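PDB 5UQI: phosphosugar isomerase from Escherichia coli O6:H1, which probably interconverts arabinose-5-phosphate and ribulose-5-phosphate, as an arabinose-5-phosphate isomerase of the GutQ/KpsF type, and is seen here holding arabinose-5-phosphate. Local coordinates for residues H15-A20 / S157-L162; G52-I57 / I95-S100; S145-D148 / P154-S157. One frame throughout, in Å; residues are numbered along the deposited sequence.

Contact 1: residues H15-A20 / S157-L162; sequences HNELKA and SSTVVL
Glu17 and Thr159 meet because both first torsions turn the working group beside the backbone N: chi1 of Glu17 is -62°, after which its chain runs out extended, and chi1 of Thr159 is -68°, which points OG1 back at helix 3-25. The two side chains cross at about a right angle. Thr159 OG1 donates to Glu17 OE1 over 2.7 Å, reaching that oxygen from above the carboxylate plane, 42° out of it, rather than within it. The same OG1 has Ser155 O as a weak second partner, and Thr159 CB and CG2 lie behind the hydroxyl, near OE1. One turn further along helix 3-25 the contact becomes apolar and buried: Ala20 CB sits 3.7 Å from Val160 CG2, the methyl branch that lies beside the backbone N of Val160. A polar pair at the partly exposed end and a small methyl contact at the inner end thus join the two helices. Helix 3-25 continues along the same partner, with Val21 touching Thr159 and Val160, and Val24 touching Val160, while helix 52-67 packs against helix 156-175 through Ile57 on Ser158 and Leu162.

Contact 2: residues G52-I57 / I95-S100; sequences GKSGII and ILISNS. With A5P (arabinose-5-phosphate), chain B.
Ser54 and Ile97 form the tight part of this contact, where helix 52-67 lies against strand 93-97 and the loop that follows it. Ser54 CB sits 3.8 Å from Ile97 CG2 and also packs on Ile97 O, with no direct hydrogen bond between the segments. What bridges them is the phosphate of arabinose-5-phosphate. A chi1 of -78° turns Ser54 OG beside its own backbone N. From there Ser54 OG donates to O1P at 2.6 Å. Asn99 N donates to the same oxygen at 2.8 Å. The other two phosphate oxygens are met by the loop after the strand. Ser100 N reaches O2P at 2.9 Å along an almost straight path, with Ser100 OG as a second donor. Ser98 OG bonds to O3P at 3.0 Å and is itself tied to Gly101 N and Thr103 OG1, which probably help to position it. Thr103 OG1 is a further hydrogen-bonding partner of the ligand. The sugar end is looser. The exposed Lys53 bends at chi2 and chi4 beside the sugar, but its contacts with O2, including that of NZ, are doubtful, and the bonds from Lys53 N and Ser54 N to the sugar O3 are both weak. A helix N-terminus and a serine-rich loop after a parallel strand, closing together on a phosphate, make the sugar-phosphate pocket characteristic of SIS domains.

Contact 3: residues S145-D148 / P154-S157; sequences SEAD and PSCS. With A5P (arabinose-5-phosphate), chain B.
Glu146 reaches across to the start of helix 156-175, and both of its carboxylate oxygens are taken up there. OE1 accepts two backbone N-H groups: Ser157 N at 2.9 Å comes in on the syn side, tilted slightly from the carboxylate plane, whereas Ser155 N, at 3.0 Å, approaches from above it, 58° out. Cys156 N is as near to OE1, but its angle is too poor for a bond. OE2 uses its syn lone pair for Ser157 OG at 2.7 Å, so the acid grips one serine by both N and OG. The bend at chi2 (-68°) folds the glutamate back over the helix start, whose dipole would probably steady its charge. Ser155, the N-cap residue, makes no capping bond with its side chain. Its OG instead takes Ala147 N at 2.9 Å, in a nearly straight bond of 169°, and also bonds to Ala153 O. Asp148 braces the intervening loop, OD2 accepting from Leu152 N and OD1 from Ala153 N, and Ser145 OG bonds to Glu146 O. By contrast, Ser145 O, held 3.3 Å from Cys156 CB, is buried without a polar partner. Pro154 CG lies 3.2 Å from the sugar O1. Beyond these two segments, helix 3-25 packs on the same helix start, Glu17 touching Ser155 and Ala20 touching Cys156, while Asn16 ND2 bonds to Ala147 O; the loop itself has come from strand 137-140.

From the N terminus, helix 3-25 supplies the first half of contact 1 and waits for helix 156-175, so this contact closes a loop spanning most of the chain. Inside that span, contact 2 closes a shorter one, joining helix 52-67 to strand 93-97 after the chain has passed through strand 72-76. Contact 3 closes a short loop at the start of helix 156-175, also within the span of contact 1 and ending on the same stretch, with Ser157 shared. Contacts 1 and 3 lie close together, about 7 Å between centres; contact 2 is about 14 Å from each. Asn99 against Ser157 links contact 2 to both, and arabinose-5-phosphate touches contacts 2 and 3.

Contact 1: residues H15-A20 / S157-L162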
loop_
_atom_site.group_PDB
_atom_site.type_symbol
_atom_site.label_atom_id
_atom_site.label_comp_id
_atom_site.label_asym_id
_atom_site.label_seq_id
_atom_site.Cartn_x
_atom_site.Cartn_y
_atom_site.Cartn_z
ATOM N N HIS A 15 21.128 3.673 -2.392
ATOM C CA HIS A 15 20.959 4.360 -3.644
ATOM C C HIS A 15 20.009 3.617 -4.605
ATOM O O HIS A 15 19.217 4.297 -5.291
ATOM C CB HIS A 15 22.354 4.533 -4.283
ATOM C CG HIS A 15 22.314 5.121 -5.656
ATOM N ND1 HIS A 15 22.036 6.450 -5.896
ATOM C CD2 HIS A 15 22.515 4.547 -6.865
ATOM C CE1 HIS A 15 22.054 6.665 -7.201
ATOM N NE2 HIS A 15 22.358 5.534 -7.809
ATOM N N ASN A 16 20.050 2.266 -4.604
ATOM C CA ASN A 16 19.123 1.493 -5.438
ATOM C C ASN A 16 17.685 1.849 -5.016
ATOM O O ASN A 16 16.791 2.007 -5.869
ATOM C CB ASN A 16 19.344 -0.020 -5.279
ATOM C CG ASN A 16 20.571 -0.488 -6.027
ATOM O OD1 ASN A 16 21.151 0.298 -6.787
ATOM N ND2 ASN A 16 20.957 -1.744 -5.846
ATOM N N GLU A 17 17.453 1.932 -3.710
ATOM C CA GLU A 17 16.069 2.267 -3.245
ATOM C C GLU A 17 15.658 3.681 -3.606
ATOM O O GLU A 17 14.530 3.951 -4.055
ATOM C CB GLU A 17 15.875 2.015 -1.712
ATOM C CG GLU A 17 16.065 0.562 -1.366
ATOM C CD GLU A 17 15.412 0.189 -0.060
ATOM O OE1 GLU A 17 14.659 1.019 0.502
ATOM O OE2 GLU A 17 15.708 -0.923 0.401
ATOM N N LEU A 18 16.622 4.595 -3.504
ATOM C CA LEU A 18 16.405 5.969 -3.893
ATOM C C LEU A 18 15.993 6.022 -5.377
ATOM O O LEU A 18 15.046 6.731 -5.701
ATOM C CB LEU A 18 17.700 6.761 -3.651
ATOM C CG LEU A 18 17.685 8.285 -3.967
ATOM C CD1 LEU A 18 17.021 9.065 -2.847
ATOM C CD2 LEU A 18 19.100 8.819 -4.166
ATOM N N LYS A 19 16.688 5.275 -6.230
ATOM C CA LYS A 19 16.361 5.283 -7.673
ATOM C C LYS A 19 14.940 4.792 -7.935
ATOM O O LYS A 19 14.228 5.342 -8.775
ATOM C CB LYS A 19 17.352 4.455 -8.470
ATOM C CG LYS A 19 18.697 5.157 -8.625
ATOM C CD LYS A 19 19.610 4.277 -9.495
ATOM C CE LYS A 19 19.201 4.298 -10.978
ATOM N NZ LYS A 19 19.505 3.016 -11.690
ATOM N N ALA A 20 14.558 3.751 -7.211
ATOM C CA ALA A 20 13.199 3.175 -7.391
ATOM C C ALA A 20 12.130 4.215 -7.039
ATOM O O ALA A 20 11.102 4.310 -7.702
ATOM C CB ALA A 20 13.098 1.913 -6.535
ATOM N N SER A 157 10.725 -2.418 -3.688
ATOM C CA SER A 157 9.255 -2.412 -3.837
ATOM C C SER A 157 8.537 -2.004 -2.526
ATOM O O SER A 157 7.598 -1.189 -2.590
ATOM C CB SER A 157 8.720 -3.744 -4.283
ATOM O OG SER A 157 9.133 -4.702 -3.325
ATOM N N SER A 158 8.941 -2.553 -1.381
ATOM C CA SER A 158 8.287 -2.220 -0.111
ATOM C C SER A 158 8.504 -0.750 0.211
ATOM O O SER A 158 7.583 -0.082 0.719
ATOM C CB SER A 158 8.819 -3.182 1.003
ATOM O OG SER A 158 10.269 -3.272 0.889
ATOM N N THR A 159 9.684 -0.224 -0.082
ATOM C CA THR A 159 9.927 1.180 0.187
ATOM C C THR A 159 9.122 2.051 -0.754
ATOM O O THR A 159 8.581 3.018 -0.292
ATOM C CB THR A 159 11.433 1.547 0.078
ATOM O OG1 THR A 159 12.086 0.875 1.183
ATOM C CG2 THR A 159 11.700 3.082 0.146
ATOM N N VAL A 160 9.021 1.698 -2.057
ATOM C CA VAL A 160 8.254 2.555 -2.949
ATOM C C VAL A 160 6.771 2.631 -2.539
ATOM O O VAL A 160 6.129 3.709 -2.581
ATOM C CB VAL A 160 8.363 2.027 -4.397
ATOM C CG1 VAL A 160 7.464 2.828 -5.280
ATOM C CG2 VAL A 160 9.805 2.219 -4.874
ATOM N N VAL A 161 6.176 1.472 -2.217
ATOM C CA VAL A 161 4.788 1.430 -1.798
ATOM C C VAL A 161 4.594 2.260 -0.498
ATOM O O VAL A 161 3.582 2.970 -0.365
ATOM C CB VAL A 161 4.302 -0.018 -1.593
ATOM C CG1 VAL A 161 2.853 0.025 -1.147
ATOM C CG2 VAL A 161 4.344 -0.682 -2.939
ATOM N N LEU A 162 5.580 2.203 0.402
ATOM C CA LEU A 162 5.446 3.020 1.626
ATOM C C LEU A 162 5.441 4.506 1.295
ATOM O O LEU A 162 4.613 5.247 1.806
ATOM C CB LEU A 162 6.626 2.719 2.587
ATOM C CG LEU A 162 6.696 3.586 3.859
ATOM C CD1 LEU A 162 5.461 3.396 4.732
ATOM C CD2 LEU A 162 7.944 3.164 4.620
#

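Contact 2: residues G52-I57 / I95-S100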
loop_
_atom_site.group_PDB
_atom_site.type_symbol
_atom_site.label_atom_id
_atom_site.label_comp_id
_atom_site.label_asym_id
_atom_site.label_seq_id
_atom_site.Cartn_x
_atom_site.Cartn_y
_atom_site.Cartn_z
ATOM N N GLY A 52 3.285 -11.039 4.061
ATOM C CA GLY A 52 4.739 -10.803 3.823
ATOM C C GLY A 52 5.149 -9.352 4.043
ATOM O O GLY A 52 4.566 -8.661 4.843
ATOM N N LYS A 53 6.181 -8.931 3.299
ATOM C CA LYS A 53 6.683 -7.558 3.519
ATOM C C LYS A 53 5.660 -6.534 3.060
ATOM O O LYS A 53 5.499 -5.496 3.702
ATOM C CB LYS A 53 7.996 -7.316 2.794
ATOM C CG LYS A 53 9.069 -8.347 3.049
ATOM C CD LYS A 53 9.435 -8.596 4.491
ATOM C CE LYS A 53 10.617 -9.603 4.558
ATOM N NZ LYS A 53 10.084 -10.962 4.159
ATOM N N SER A 54 4.866 -6.868 2.030
ATOM C CA SER A 54 3.745 -5.982 1.628
ATOM C C SER A 54 2.776 -5.781 2.767
ATOM O O SER A 54 2.259 -4.653 2.940
ATOM C CB SER A 54 2.920 -6.621 0.471
ATOM O OG SER A 54 3.598 -6.436 -0.665
ATOM N N GLY A 55 2.496 -6.846 3.510
ATOM C CA GLY A 55 1.564 -6.807 4.645
ATOM C C GLY A 55 2.136 -5.899 5.750
ATOM O O GLY A 55 1.378 -5.250 6.405
ATOM N N ILE A 56 3.453 -5.937 5.963
ATOM C CA ILE A 56 4.027 -5.075 7.017
ATOM C C ILE A 56 3.915 -3.602 6.581
ATOM O O ILE A 56 3.527 -2.745 7.387
ATOM C CB ILE A 56 5.473 -5.464 7.357
ATOM C CG1 ILE A 56 5.493 -6.897 7.843
ATOM C CG2 ILE A 56 5.955 -4.497 8.458
ATOM C CD1 ILE A 56 6.908 -7.485 7.933
ATOM N N ILE A 57 4.193 -3.342 5.296
ATOM C CA ILE A 57 3.960 -1.949 4.789
ATOM C C ILE A 57 2.457 -1.584 4.877
ATOM O O ILE A 57 2.146 -0.434 5.227
ATOM C CB ILE A 57 4.489 -1.822 3.342
ATOM C CG1 ILE A 57 6.006 -2.053 3.343
ATOM C CG2 ILE A 57 4.145 -0.422 2.801
ATOM C CD1 ILE A 57 6.839 -1.249 4.315
ATOM N N ILE A 95 -8.038 -1.847 0.291
ATOM C CA ILE A 95 -6.861 -1.707 -0.535
ATOM C C ILE A 95 -6.060 -2.975 -0.356
ATOM O O ILE A 95 -5.626 -3.285 0.764
ATOM C CB ILE A 95 -5.984 -0.490 -0.127
ATOM C CG1 ILE A 95 -6.781 0.828 -0.323
ATOM C CG2 ILE A 95 -4.690 -0.478 -0.874
ATOM C CD1 ILE A 95 -6.044 2.109 0.123
ATOM N N LEU A 96 -5.844 -3.720 -1.422
ATOM C CA LEU A 96 -5.052 -4.939 -1.328
ATOM C C LEU A 96 -3.676 -4.680 -1.931
ATOM O O LEU A 96 -3.542 -4.203 -3.068
ATOM C CB LEU A 96 -5.701 -6.080 -2.127
ATOM C CG LEU A 96 -7.097 -6.418 -1.585
ATOM C CD1 LEU A 96 -8.227 -5.856 -2.492
ATOM C CD2 LEU A 96 -7.270 -7.918 -1.358
ATOM N N ILE A 97 -2.604 -4.963 -1.178
ATOM C CA ILE A 97 -1.235 -4.665 -1.595
ATOM C C ILE A 97 -0.508 -5.934 -1.895
ATOM O O ILE A 97 -0.434 -6.840 -1.054
ATOM C CB ILE A 97 -0.465 -3.855 -0.481
ATOM C CG1 ILE A 97 -1.182 -2.544 -0.200
ATOM C CG2 ILE A 97 0.983 -3.634 -0.986
ATOM C CD1 ILE A 97 -0.404 -1.681 0.835
ATOM N N SER A 98 -0.034 -6.049 -3.127
ATOM C CA SER A 98 0.776 -7.199 -3.523
ATOM C C SER A 98 1.695 -6.760 -4.664
ATOM O O SER A 98 1.211 -6.329 -5.716
ATOM C CB SER A 98 -0.136 -8.331 -4.045
ATOM O OG SER A 98 0.611 -9.387 -4.670
ATOM N N ASN A 99 3.004 -6.846 -4.462
ATOM C CA ASN A 99 3.896 -6.319 -5.498
ATOM C C ASN A 99 3.673 -7.082 -6.823
ATOM O O ASN A 99 3.462 -6.463 -7.894
ATOM C CB ASN A 99 5.347 -6.350 -5.026
ATOM C CG ASN A 99 6.316 -5.877 -6.123
ATOM O OD1 ASN A 99 7.173 -6.645 -6.545
ATOM N ND2 ASN A 99 6.130 -4.664 -6.631
ATOM N N SER A 100 3.697 -8.403 -6.754
ATOM C CA SER A 100 3.466 -9.173 -7.986
ATOM C C SER A 100 2.018 -9.096 -8.451
ATOM O O SER A 100 1.742 -9.218 -9.669
ATOM C CB SER A 100 3.784 -10.641 -7.758
ATOM O OG SER A 100 2.887 -11.265 -6.821
HETATM C C1 A5P B . 8.487 -12.104 0.353
HETATM O O1 A5P B . 9.339 -11.418 -0.028
HETATM C C2 A5P B . 7.386 -11.451 1.056
HETATM O O2 A5P B . 7.765 -10.730 2.185
HETATM C C3 A5P B . 6.743 -10.686 -0.019
HETATM O O3 A5P B . 6.382 -9.349 0.348
HETATM C C4 A5P B . 5.603 -11.667 -0.110
HETATM O O4 A5P B . 6.024 -12.840 -0.784
HETATM C C5 A5P B . 4.397 -11.093 -0.788
HETATM O O5 A5P B . 4.721 -10.818 -2.099
HETATM P P A5P B . 3.743 -9.786 -2.825
HETATM O O1P A5P B . 4.081 -8.350 -2.385
HETATM O O2P A5P B . 4.114 -10.037 -4.380
HETATM O O3P A5P B . 2.394 -10.090 -2.409
#

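Contact 3: residues S145-D148 / P154-S157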
loop_
_atom_site.group_PDB
_atom_site.type_symbol
_atom_site.label_atom_id
_atom_site.label_comp_id
_atom_site.label_asym_id
_atom_site.label_seq_id
_atom_site.Cartn_x
_atom_site.Cartn_y
_atom_site.Cartn_z
ATOM N N SER A 145 13.219 -3.526 -10.320
ATOM C CA SER A 145 14.101 -4.519 -9.717
ATOM C C SER A 145 14.064 -4.316 -8.203
ATOM O O SER A 145 13.604 -3.275 -7.715
ATOM C CB SER A 145 15.539 -4.280 -10.184
ATOM O OG SER A 145 16.355 -5.407 -9.880
ATOM N N GLU A 146 14.575 -5.292 -7.471
ATOM C CA GLU A 146 14.877 -5.080 -6.039
ATOM C C GLU A 146 16.312 -4.611 -5.869
ATOM O O GLU A 146 17.040 -4.522 -6.857
ATOM C CB GLU A 146 14.586 -6.330 -5.212
ATOM C CG GLU A 146 13.117 -6.763 -5.259
ATOM C CD GLU A 146 12.108 -5.827 -4.582
ATOM O OE1 GLU A 146 12.466 -4.708 -4.069
ATOM O OE2 GLU A 146 10.922 -6.236 -4.586
ATOM N N ALA A 147 16.708 -4.274 -4.636
ATOM C CA ALA A 147 18.024 -3.663 -4.409
ATOM C C ALA A 147 19.133 -4.698 -4.326
ATOM O O ALA A 147 20.300 -4.340 -4.485
ATOM C CB ALA A 147 17.990 -2.787 -3.141
ATOM N N ASP A 148 18.790 -5.966 -4.089
ATOM C CA ASP A 148 19.827 -7.000 -3.875
ATOM C C ASP A 148 20.332 -7.502 -5.240
ATOM O O ASP A 148 19.635 -7.337 -6.245
ATOM C CB ASP A 148 19.312 -8.168 -2.998
ATOM C CG ASP A 148 18.024 -8.829 -3.534
ATOM O OD1 ASP A 148 17.079 -8.101 -3.945
ATOM O OD2 ASP A 148 17.965 -10.111 -3.540
ATOM N N PRO A 154 12.239 -7.914 -1.069
ATOM C CA PRO A 154 11.503 -6.632 -1.082
ATOM C C PRO A 154 12.261 -5.531 -0.360
ATOM O O PRO A 154 12.585 -5.628 0.869
ATOM C CB PRO A 154 10.188 -6.967 -0.335
ATOM C CG PRO A 154 9.965 -8.394 -0.701
ATOM C CD PRO A 154 11.332 -9.041 -0.738
ATOM N N SER A 155 12.594 -4.501 -1.127
ATOM C CA SER A 155 13.508 -3.460 -0.635
ATOM C C SER A 155 13.079 -2.279 -1.462
ATOM O O SER A 155 12.317 -1.431 -0.968
ATOM C CB SER A 155 14.979 -3.869 -0.891
ATOM O OG SER A 155 15.044 -4.436 -2.212
ATOM N N CYS A 156 13.442 -2.264 -2.753
ATOM C CA CYS A 156 12.912 -1.206 -3.609
ATOM C C CYS A 156 11.354 -1.245 -3.565
ATOM O O CYS A 156 10.751 -0.180 -3.454
ATOM C CB CYS A 156 13.362 -1.369 -5.034
ATOM S SG CYS A 156 15.149 -1.151 -5.164
ATOM N N SER A 157 10.725 -2.418 -3.688
ATOM C CA SER A 157 9.255 -2.412 -3.837
ATOM C C SER A 157 8.537 -2.004 -2.526
ATOM O O SER A 157 7.598 -1.189 -2.590
ATOM C CB SER A 157 8.720 -3.744 -4.283
ATOM O OG SER A 157 9.133 -4.702 -3.325
HETATM C C1 A5P B . 8.487 -12.104 0.353
HETATM O O1 A5P B . 9.339 -11.418 -0.028
HETATM C C2 A5P B . 7.386 -11.451 1.056
HETATM O O2 A5P B . 7.765 -10.730 2.185
HETATM C C3 A5P B . 6.743 -10.686 -0.019
HETATM O O3 A5P B . 6.382 -9.349 0.348
HETATM C C4 A5P B . 5.603 -11.667 -0.110
HETATM O O4 A5P B . 6.024 -12.840 -0.784
HETATM C C5 A5P B . 4.397 -11.093 -0.788
HETATM O O5 A5P B . 4.721 -10.818 -2.099
HETATM P P A5P B . 3.743 -9.786 -2.825
HETATM O O1P A5P B . 4.081 -8.350 -2.385
HETATM O O2P A5P B . 4.114 -10.037 -4.380
HETATM O O3P A5P B . 2.394 -10.090 -2.409
#